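Local coordinates for NADP-dependent 2-hydroxyacid dehydrogenase (Rhizobium etli, PDB 4XCV), which probably reduces 2-oxoacids to 2-hydroxyacids, or catalyses the reverse oxidation, using NADPH/NADP as the hydride-carrying coenzyme, at residues Pro87-Arg93 with Leu310-Arg316; Val92-Asp96 with Ala292-His296. One frame throughout, in Å; residues are numbered along the deposited sequence. Where two conformers were deposited one is given.

How the contacts relate
From the N terminus the chain lays down the parallel sheet that ends at edge strand 91-92, and both contacts start here: 87-93 for contact 1 and 92-96 for contact 2, with V92 and R93 in both. It then runs through the coenzyme-binding domain and returns in helix 292-305, whose first turn closes contact 2 across 195 residues. The tail beyond that helix closes contact 1 across 216, so the smaller loop lies wholly within the larger and the two do not cross. The centres of the two contacts lie about 13 Å apart, and the contacts touch where F312 CD1 packs on V95 CG2. Together they tie helix 292-305 and the C-terminal tail to the sheet edge, beside NADPH.

Contact 1. Residues Pro87-Arg93 with Leu310-Arg316; sequences PDIPIVR and LQFVIDR. With NDP (NADPH dihydro-nicotinamide-adenine-dinucleotide phosphate), chain B.
V92 and V313 face each other as a non-hydrogen-bonded antiparallel pair, CA atoms 4.4 Å apart, flanked by I314 N to I91 O (2.9 Å) and R93 N to F312 O (2.9 Å). The bridge adds the C-terminal tail to the edge strand, 91-92, of the five-stranded parallel sheet in what is probably the substrate-binding domain of a D-2-hydroxyacid dehydrogenase. Water 1 extends it, accepting from I91 N and donating to I314 O. Apolar groups fill in beside the backbone: P90 CB meets L310 CD1 at 3.7 Å, the side chains crossing at about a right angle, and I91 CB lies against I314 CG1. R316, bent at chi2 (-76°) and chi3 (-81°), curls back across I91 CD1, and its NH1 donates to P87 O at 3.1 Å with the acceptor near the guanidinium plane. An alanine at this position would remove that donor and is likely to leave P87 O without its mate from the tail and I91 CD1 less covered. The extended R93, in the conformer given, leaves the bridge toward the coenzyme, where its NH2 donates to NADPH O2N at 2.6 Å.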
loop_
_atom_site.group_PDB
_atom_site.type_symbol
_atom_site.label_atom_id
_atom_site.label_comp_id
_atom_site.label_asym_id
_atom_site.label_seq_id
_atom_site.Cartn_x
_atom_site.Cartn_y
_atom_site.Cartn_z
ATOM N N PRO A 87 4.206 -14.140 39.966
ATOM C CA PRO A 87 4.260 -13.171 41.061
ATOM C C PRO A 87 3.578 -11.841 40.737
ATOM O O PRO A 87 3.373 -11.516 39.565
ATOM C CB PRO A 87 5.763 -12.971 41.286
ATOM C CG PRO A 87 6.422 -13.399 40.018
ATOM C CD PRO A 87 5.549 -14.489 39.473
ATOM N N ASP A 88 3.222 -11.105 41.786
ATOM C CA ASP A 88 2.482 -9.854 41.649
ATOM C C ASP A 88 3.508 -8.746 41.507
ATOM O O ASP A 88 3.772 -7.983 42.424
ATOM C CB ASP A 88 1.598 -9.643 42.885
ATOM C CG ASP A 88 0.738 -8.400 42.803
ATOM O OD1 ASP A 88 0.691 -7.716 41.742
ATOM O OD2 ASP A 88 0.067 -8.114 43.820
ATOM N N ILE A 89 4.146 -8.746 40.347
ATOM C CA ILE A 89 5.132 -7.759 39.971
ATOM C C ILE A 89 4.819 -7.336 38.536
ATOM O O ILE A 89 4.102 -8.041 37.819
ATOM C CB ILE A 89 6.580 -8.307 40.024
ATOM C CG1 ILE A 89 6.751 -9.577 39.162
ATOM C CG2 ILE A 89 7.005 -8.609 41.465
ATOM C CD1 ILE A 89 8.187 -10.071 39.097
ATOM N N PRO A 90 5.346 -6.187 38.110
ATOM C CA PRO A 90 4.998 -5.725 36.759
ATOM C C PRO A 90 5.468 -6.688 35.688
ATOM O O PRO A 90 6.556 -7.255 35.775
ATOM C CB PRO A 90 5.742 -4.395 36.631
ATOM C CG PRO A 90 5.906 -3.920 38.033
ATOM C CD PRO A 90 6.077 -5.150 38.875
ATOM N N ILE A 91 4.614 -6.870 34.681
ATOM C CA ILE A 91 4.970 -7.593 33.488
ATOM C C ILE A 91 4.953 -6.615 32.337
ATOM O O ILE A 91 3.931 -5.952 32.090
ATOM C CB ILE A 91 3.959 -8.708 33.210
ATOM C CG1 ILE A 91 3.966 -9.722 34.367
ATOM C CG2 ILE A 91 4.294 -9.382 31.886
ATOM C CD1 ILE A 91 2.761 -10.586 34.427
ATOM N N VAL A 92 6.072 -6.486 31.669
ATOM C CA VAL A 92 6.294 -5.510 30.599
ATOM C C VAL A 92 6.244 -6.226 29.264
ATOM O O VAL A 92 6.992 -7.184 29.049
ATOM C CB VAL A 92 7.675 -4.802 30.786
ATOM C CG1 VAL A 92 8.036 -3.885 29.632
ATOM C CG2 VAL A 92 7.694 -4.029 32.067
ATOM N N ARG A 93 5.384 -5.779 28.350
ATOM C CA ARG A 93 5.357 -6.406 27.036
ATOM C C ARG A 93 6.354 -5.788 26.097
ATOM O O ARG A 93 6.843 -4.691 26.305
ATOM C CB ARG A 93 3.954 -6.435 26.456
ATOM C CG ARG A 93 3.500 -5.108 26.029
ATOM C CD ARG A 93 2.010 -5.210 25.681
ATOM N NE ARG A 93 1.624 -4.112 24.893
ATOM C CZ ARG A 93 1.546 -4.141 23.562
ATOM N NH1 ARG A 93 1.803 -5.234 22.820
ATOM N NH2 ARG A 93 1.213 -3.045 22.979
ATOM N N LEU A 310 8.036 2.090 34.595
ATOM C CA LEU A 310 8.092 1.163 33.485
ATOM C C LEU A 310 7.016 1.493 32.486
ATOM O O LEU A 310 5.912 1.947 32.875
ATOM C CB LEU A 310 7.895 -0.241 33.950
ATOM C CG LEU A 310 8.996 -0.850 34.816
ATOM C CD1 LEU A 310 8.446 -2.050 35.603
ATOM C CD2 LEU A 310 10.251 -1.245 34.037
ATOM N N GLN A 311 7.321 1.309 31.227
ATOM C CA GLN A 311 6.346 1.484 30.147
ATOM C C GLN A 311 5.826 0.119 29.674
ATOM O O GLN A 311 6.466 -0.903 29.855
ATOM C CB GLN A 311 7.006 2.246 29.003
ATOM C CG GLN A 311 7.437 3.639 29.401
ATOM C CD GLN A 311 8.304 4.334 28.412
ATOM O OE1 GLN A 311 9.180 3.743 27.787
ATOM N NE2 GLN A 311 8.087 5.648 28.291
ATOM N N PHE A 312 4.678 0.112 29.020
ATOM C CA PHE A 312 4.136 -1.088 28.382
ATOM C C PHE A 312 3.820 -2.186 29.398
ATOM O O PHE A 312 3.944 -3.383 29.088
ATOM C CB PHE A 312 5.059 -1.610 27.258
ATOM C CG PHE A 312 5.589 -0.538 26.371
ATOM C CD1 PHE A 312 4.727 0.224 25.581
ATOM C CD2 PHE A 312 6.927 -0.234 26.375
ATOM C CE1 PHE A 312 5.240 1.227 24.782
ATOM C CE2 PHE A 312 7.440 0.754 25.565
ATOM C CZ PHE A 312 6.596 1.498 24.800
ATOM N N VAL A 313 3.413 -1.788 30.585
ATOM C CA VAL A 313 3.041 -2.721 31.629
ATOM C C VAL A 313 1.659 -3.250 31.340
ATOM O O VAL A 313 0.742 -2.468 31.017
ATOM C CB VAL A 313 3.097 -2.088 33.018
ATOM C CG1 VAL A 313 2.656 -3.060 34.106
ATOM C CG2 VAL A 313 4.490 -1.533 33.317
ATOM N N ILE A 314 1.508 -4.542 31.412
ATOM C CA ILE A 314 0.203 -5.084 31.143
ATOM C C ILE A 314 -0.732 -4.941 32.324
ATOM O O ILE A 314 -0.366 -4.896 33.510
ATOM C CB ILE A 314 0.294 -6.486 30.637
ATOM C CG1 ILE A 314 0.762 -7.389 31.730
ATOM C CG2 ILE A 314 1.185 -6.551 29.366
ATOM C CD1 ILE A 314 -0.337 -8.177 32.342
ATOM N N ASP A 315 -1.999 -4.924 31.960
ATOM C CA ASP A 315 -3.096 -4.789 32.904
ATOM C C ASP A 315 -3.522 -6.197 33.262
ATOM O O ASP A 315 -4.179 -6.889 32.491
ATOM C CB ASP A 315 -4.226 -4.018 32.185
ATOM C CG ASP A 315 -5.467 -3.786 33.027
ATOM O OD1 ASP A 315 -5.726 -4.507 33.999
ATOM O OD2 ASP A 315 -6.220 -2.858 32.633
ATOM N N ARG A 316 -3.096 -6.651 34.438
ATOM C CA ARG A 316 -3.335 -8.035 34.813
ATOM C C ARG A 316 -4.807 -8.418 34.847
ATOM O O ARG A 316 -5.190 -9.466 34.356
ATOM C CB ARG A 316 -2.732 -8.364 36.205
ATOM C CG ARG A 316 -1.231 -8.483 36.227
ATOM C CD ARG A 316 -0.766 -9.804 35.616
ATOM N NE ARG A 316 -0.841 -10.976 36.500
ATOM C CZ ARG A 316 0.028 -11.281 37.476
ATOM N NH1 ARG A 316 1.050 -10.473 37.779
ATOM N NH2 ARG A 316 -0.161 -12.395 38.191
HETATM P PA NDP B . -2.278 -2.835 22.635
HETATM O O1A NDP B . -1.552 -1.530 22.523
HETATM O O2A NDP B . -2.353 -3.562 23.963
HETATM O O5B NDP B . -3.759 -2.583 22.086
HETATM C C5B NDP B . -4.734 -3.624 22.209
HETATM C C4B NDP B . -6.039 -3.074 21.685
HETATM O O4B NDP B . -6.987 -4.137 21.678
HETATM C C3B NDP B . -6.584 -1.966 22.555
HETATM O O3B NDP B . -7.223 -0.961 21.742
HETATM C C2B NDP B . -7.595 -2.719 23.377
HETATM O O2B NDP B . -8.703 -1.921 23.877
HETATM C C1B NDP B . -8.134 -3.712 22.350
HETATM N N9A NDP B . -8.821 -4.855 22.954
HETATM C C8A NDP B . -8.256 -5.745 23.794
HETATM N N7A NDP B . -9.220 -6.609 24.240
HETATM C C5A NDP B . -10.397 -6.194 23.681
HETATM C C6A NDP B . -11.721 -6.613 23.805
HETATM N N6A NDP B . -12.048 -7.680 24.536
HETATM N N1A NDP B . -12.658 -5.944 23.123
HETATM C C2A NDP B . -12.332 -4.883 22.354
HETATM N N3A NDP B . -11.083 -4.412 22.195
HETATM C C4A NDP B . -10.146 -5.106 22.876
HETATM O O3 NDP B . -1.684 -3.892 21.578
HETATM P PN NDP B . -0.877 -3.626 20.213
HETATM O O1N NDP B . -1.700 -2.689 19.393
HETATM O O2N NDP B . 0.492 -3.218 20.482
HETATM O O5D NDP B . -0.830 -5.083 19.612
HETATM C C5D NDP B . -2.039 -5.819 19.376
HETATM C C4D NDP B . -1.640 -7.290 19.204
HETATM O O4D NDP B . -0.963 -7.473 17.969
HETATM C C3D NDP B . -0.668 -7.824 20.220
HETATM O O3D NDP B . -1.337 -8.233 21.426
HETATM C C2D NDP B . 0.007 -8.983 19.506
HETATM O O2D NDP B . -0.674 -10.216 19.841
HETATM C C1D NDP B . -0.243 -8.711 18.051
HETATM N N1N NDP B . 0.950 -8.548 17.216
HETATM C C2N NDP B . 1.100 -9.280 16.066
HETATM C C3N NDP B . 2.235 -9.223 15.332
HETATM C C7N NDP B . 2.403 -9.948 14.100
HETATM O O7N NDP B . 3.581 -10.120 13.705
HETATM N N7N NDP B . 1.398 -10.399 13.372
HETATM C C4N NDP B . 3.320 -8.297 15.722
HETATM C C5N NDP B . 3.032 -7.549 16.933
HETATM C C6N NDP B . 1.944 -7.674 17.660
HETATM P P2B NDP B . -8.405 -0.658 24.850
HETATM O O1X NDP B . -9.747 -0.251 25.367
HETATM O O2X NDP B . -7.470 -1.180 25.927
HETATM O O3X NDP B . -7.712 0.356 24.036
HETATM O O HOH W 1 1.734 -6.068 35.108
#

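Contact 2. Residues Val92-Asp96 with Ala292-His296; sequences VRFVD and ALFRH. With NDP (NADPH dihydro-nicotinamide-adenine-dinucleotide phosphate), chain B.
F94 lays its ring against the first turn of helix 292-305, and this is the tight part of the contact. With CG anti to the backbone N (chi1 175°), the ring reaches the helix backbone, CZ coming to 3.4 Å from L293 N. L293 CD1 sits over a ring face, 3.8 Å from the centroid and 20° off the normal, a CH-pi contact offset toward the rim. H296 meets the same phenyl obliquely: the planes are 42° apart, and F94 CD1 lies over a face of the imidazole, 3.6 Å from H296 CD2. The loop 92-96 leaves the edge strand of the parallel sheet and leads to helix 100-116, while helix 292-305 packs on that sheet, with L293 touching L52, so the contact packs the strand exit against helix 292-305. The polar side is looser, since no direct hydrogen bond spans the two segments. R93 O comes within 3.2 Å of H296 CE1, but its angle to the neighbouring NE2 is too poor for a bond. Instead, water 2 lies in the imidazole plane, 2.8 Å from H296 NE2, and donates to V92 O, while water 3 joins H296 ND1 to V95 O. At the far end D96 OD2 merely touches A292 CB; its carboxylate is held by S288 OG and S98 N. Toward the coenzyme, V95 CG2 covers the centre of the R93 guanidinium from 3.4 Å above its plane, on the face opposite NADPH O2A.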
loop_
_atom_site.group_PDB
_atom_site.type_symbol
_atom_site.label_atom_id
_atom_site.label_comp_id
_atom_site.label_asym_id
_atom_site.label_seq_id
_atom_site.Cartn_x
_atom_site.Cartn_y
_atom_site.Cartn_z
ATOM N N VAL A 92 6.072 -6.486 31.669
ATOM C CA VAL A 92 6.294 -5.510 30.599
ATOM C C VAL A 92 6.244 -6.226 29.264
ATOM O O VAL A 92 6.992 -7.184 29.049
ATOM C CB VAL A 92 7.675 -4.802 30.786
ATOM C CG1 VAL A 92 8.036 -3.885 29.632
ATOM C CG2 VAL A 92 7.694 -4.029 32.067
ATOM N N ARG A 93 5.384 -5.779 28.350
ATOM C CA ARG A 93 5.357 -6.406 27.036
ATOM C C ARG A 93 6.354 -5.788 26.097
ATOM O O ARG A 93 6.843 -4.691 26.305
ATOM C CB ARG A 93 3.954 -6.435 26.456
ATOM C CG ARG A 93 3.500 -5.108 26.029
ATOM C CD ARG A 93 2.010 -5.210 25.681
ATOM N NE ARG A 93 1.624 -4.112 24.893
ATOM C CZ ARG A 93 1.546 -4.141 23.562
ATOM N NH1 ARG A 93 1.803 -5.234 22.820
ATOM N NH2 ARG A 93 1.213 -3.045 22.979
ATOM N N PHE A 94 6.756 -6.570 25.112
ATOM C CA PHE A 94 7.732 -6.164 24.183
ATOM C C PHE A 94 7.037 -5.351 23.147
ATOM O O PHE A 94 6.258 -5.898 22.363
ATOM C CB PHE A 94 8.429 -7.373 23.582
ATOM C CG PHE A 94 9.391 -7.033 22.492
ATOM C CD1 PHE A 94 10.089 -5.811 22.440
ATOM C CD2 PHE A 94 9.659 -7.972 21.520
ATOM C CE1 PHE A 94 10.930 -5.513 21.424
ATOM C CE2 PHE A 94 10.589 -7.692 20.528
ATOM C CZ PHE A 94 11.211 -6.458 20.487
ATOM N N VAL A 95 7.237 -4.041 23.180
ATOM C CA VAL A 95 6.773 -3.143 22.192
ATOM C C VAL A 95 7.990 -2.620 21.475
ATOM O O VAL A 95 8.784 -1.787 21.984
ATOM C CB VAL A 95 5.888 -1.995 22.758
ATOM C CG1 VAL A 95 5.542 -0.994 21.678
ATOM C CG2 VAL A 95 4.620 -2.579 23.333
ATOM N N ASP A 96 8.201 -3.263 20.336
ATOM C CA ASP A 96 9.296 -2.865 19.475
ATOM C C ASP A 96 8.808 -1.586 18.786
ATOM O O ASP A 96 8.033 -1.590 17.783
ATOM C CB ASP A 96 9.607 -3.984 18.520
ATOM C CG ASP A 96 10.786 -3.685 17.620
ATOM O OD1 ASP A 96 11.225 -2.517 17.580
ATOM O OD2 ASP A 96 11.225 -4.635 16.922
ATOM N N ALA A 292 16.400 -6.078 18.939
ATOM C CA ALA A 292 15.438 -5.116 19.359
ATOM C C ALA A 292 14.814 -5.445 20.711
ATOM O O ALA A 292 14.601 -4.560 21.549
ATOM C CB ALA A 292 14.311 -4.979 18.318
ATOM N N LEU A 293 14.537 -6.722 20.976
ATOM C CA LEU A 293 13.996 -7.139 22.288
ATOM C C LEU A 293 14.942 -6.723 23.434
ATOM O O LEU A 293 14.533 -6.231 24.454
ATOM C CB LEU A 293 13.773 -8.685 22.328
ATOM C CG LEU A 293 13.376 -9.321 23.645
ATOM C CD1 LEU A 293 12.066 -8.741 24.163
ATOM C CD2 LEU A 293 13.295 -10.829 23.418
ATOM N N PHE A 294 16.238 -6.974 23.230
ATOM C CA PHE A 294 17.223 -6.722 24.260
ATOM C C PHE A 294 17.435 -5.243 24.443
ATOM O O PHE A 294 17.534 -4.794 25.562
ATOM C CB PHE A 294 18.513 -7.497 23.926
ATOM C CG PHE A 294 18.275 -8.949 23.946
ATOM C CD1 PHE A 294 18.339 -9.617 25.138
ATOM C CD2 PHE A 294 17.808 -9.627 22.829
ATOM C CE1 PHE A 294 18.010 -10.936 25.229
ATOM C CE2 PHE A 294 17.468 -10.958 22.917
ATOM C CZ PHE A 294 17.597 -11.603 24.136
ATOM N N ARG A 295 17.449 -4.464 23.370
ATOM C CA ARG A 295 17.506 -3.028 23.542
ATOM C C ARG A 295 16.316 -2.474 24.337
ATOM O O ARG A 295 16.465 -1.592 25.190
ATOM C CB ARG A 295 17.568 -2.319 22.184
ATOM C CG ARG A 295 18.787 -2.601 21.349
ATOM C CD ARG A 295 20.099 -2.277 22.032
ATOM N NE ARG A 295 20.583 -3.395 22.854
ATOM C CZ ARG A 295 21.138 -4.513 22.407
ATOM N NH1 ARG A 295 21.558 -5.438 23.285
ATOM N NH2 ARG A 295 21.322 -4.723 21.093
ATOM N N HIS A 296 15.142 -3.034 24.068
ATOM C CA HIS A 296 13.917 -2.638 24.802
ATOM C C HIS A 296 14.018 -2.942 26.301
ATOM O O HIS A 296 13.699 -2.111 27.161
ATOM C CB HIS A 296 12.722 -3.371 24.133
ATOM C CG HIS A 296 11.569 -3.644 25.039
ATOM N ND1 HIS A 296 10.620 -2.711 25.363
ATOM C CD2 HIS A 296 11.211 -4.788 25.675
ATOM C CE1 HIS A 296 9.715 -3.266 26.154
ATOM N NE2 HIS A 296 10.068 -4.521 26.377
HETATM P PA NDP B . -2.278 -2.835 22.635
HETATM O O1A NDP B . -1.552 -1.530 22.523
HETATM O O2A NDP B . -2.353 -3.562 23.963
HETATM O O5B NDP B . -3.759 -2.583 22.086
HETATM C C5B NDP B . -4.734 -3.624 22.209
HETATM C C4B NDP B . -6.039 -3.074 21.685
HETATM O O4B NDP B . -6.987 -4.137 21.678
HETATM C C3B NDP B . -6.584 -1.966 22.555
HETATM O O3B NDP B . -7.223 -0.961 21.742
HETATM C C2B NDP B . -7.595 -2.719 23.377
HETATM O O2B NDP B . -8.703 -1.921 23.877
HETATM C C1B NDP B . -8.134 -3.712 22.350
HETATM N N9A NDP B . -8.821 -4.855 22.954
HETATM C C8A NDP B . -8.256 -5.745 23.794
HETATM N N7A NDP B . -9.220 -6.609 24.240
HETATM C C5A NDP B . -10.397 -6.194 23.681
HETATM C C6A NDP B . -11.721 -6.613 23.805
HETATM N N6A NDP B . -12.048 -7.680 24.536
HETATM N N1A NDP B . -12.658 -5.944 23.123
HETATM C C2A NDP B . -12.332 -4.883 22.354
HETATM N N3A NDP B . -11.083 -4.412 22.195
HETATM C C4A NDP B . -10.146 -5.106 22.876
HETATM O O3 NDP B . -1.684 -3.892 21.578
HETATM P PN NDP B . -0.877 -3.626 20.213
HETATM O O1N NDP B . -1.700 -2.689 19.393
HETATM O O2N NDP B . 0.492 -3.218 20.482
HETATM O O5D NDP B . -0.830 -5.083 19.612
HETATM C C5D NDP B . -2.039 -5.819 19.376
HETATM C C4D NDP B . -1.640 -7.290 19.204
HETATM O O4D NDP B . -0.963 -7.473 17.969
HETATM C C3D NDP B . -0.668 -7.824 20.220
HETATM O O3D NDP B . -1.337 -8.233 21.426
HETATM C C2D NDP B . 0.007 -8.983 19.506
HETATM O O2D NDP B . -0.674 -10.216 19.841
HETATM C C1D NDP B . -0.243 -8.711 18.051
HETATM N N1N NDP B . 0.950 -8.548 17.216
HETATM C C2N NDP B . 1.100 -9.280 16.066
HETATM C C3N NDP B . 2.235 -9.223 15.332
HETATM C C7N NDP B . 2.403 -9.948 14.100
HETATM O O7N NDP B . 3.581 -10.120 13.705
HETATM N N7N NDP B . 1.398 -10.399 13.372
HETATM C C4N NDP B . 3.320 -8.297 15.722
HETATM C C5N NDP B . 3.032 -7.549 16.933
HETATM C C6N NDP B . 1.944 -7.674 17.660
HETATM P P2B NDP B . -8.405 -0.658 24.850
HETATM O O1X NDP B . -9.747 -0.251 25.367
HETATM O O2X NDP B . -7.470 -1.180 25.927
HETATM O O3X NDP B . -7.712 0.356 24.036
HETATM O O HOH W 2 9.316 -6.956 27.428
HETATM O O HOH W 3 10.279 -0.646 23.561
#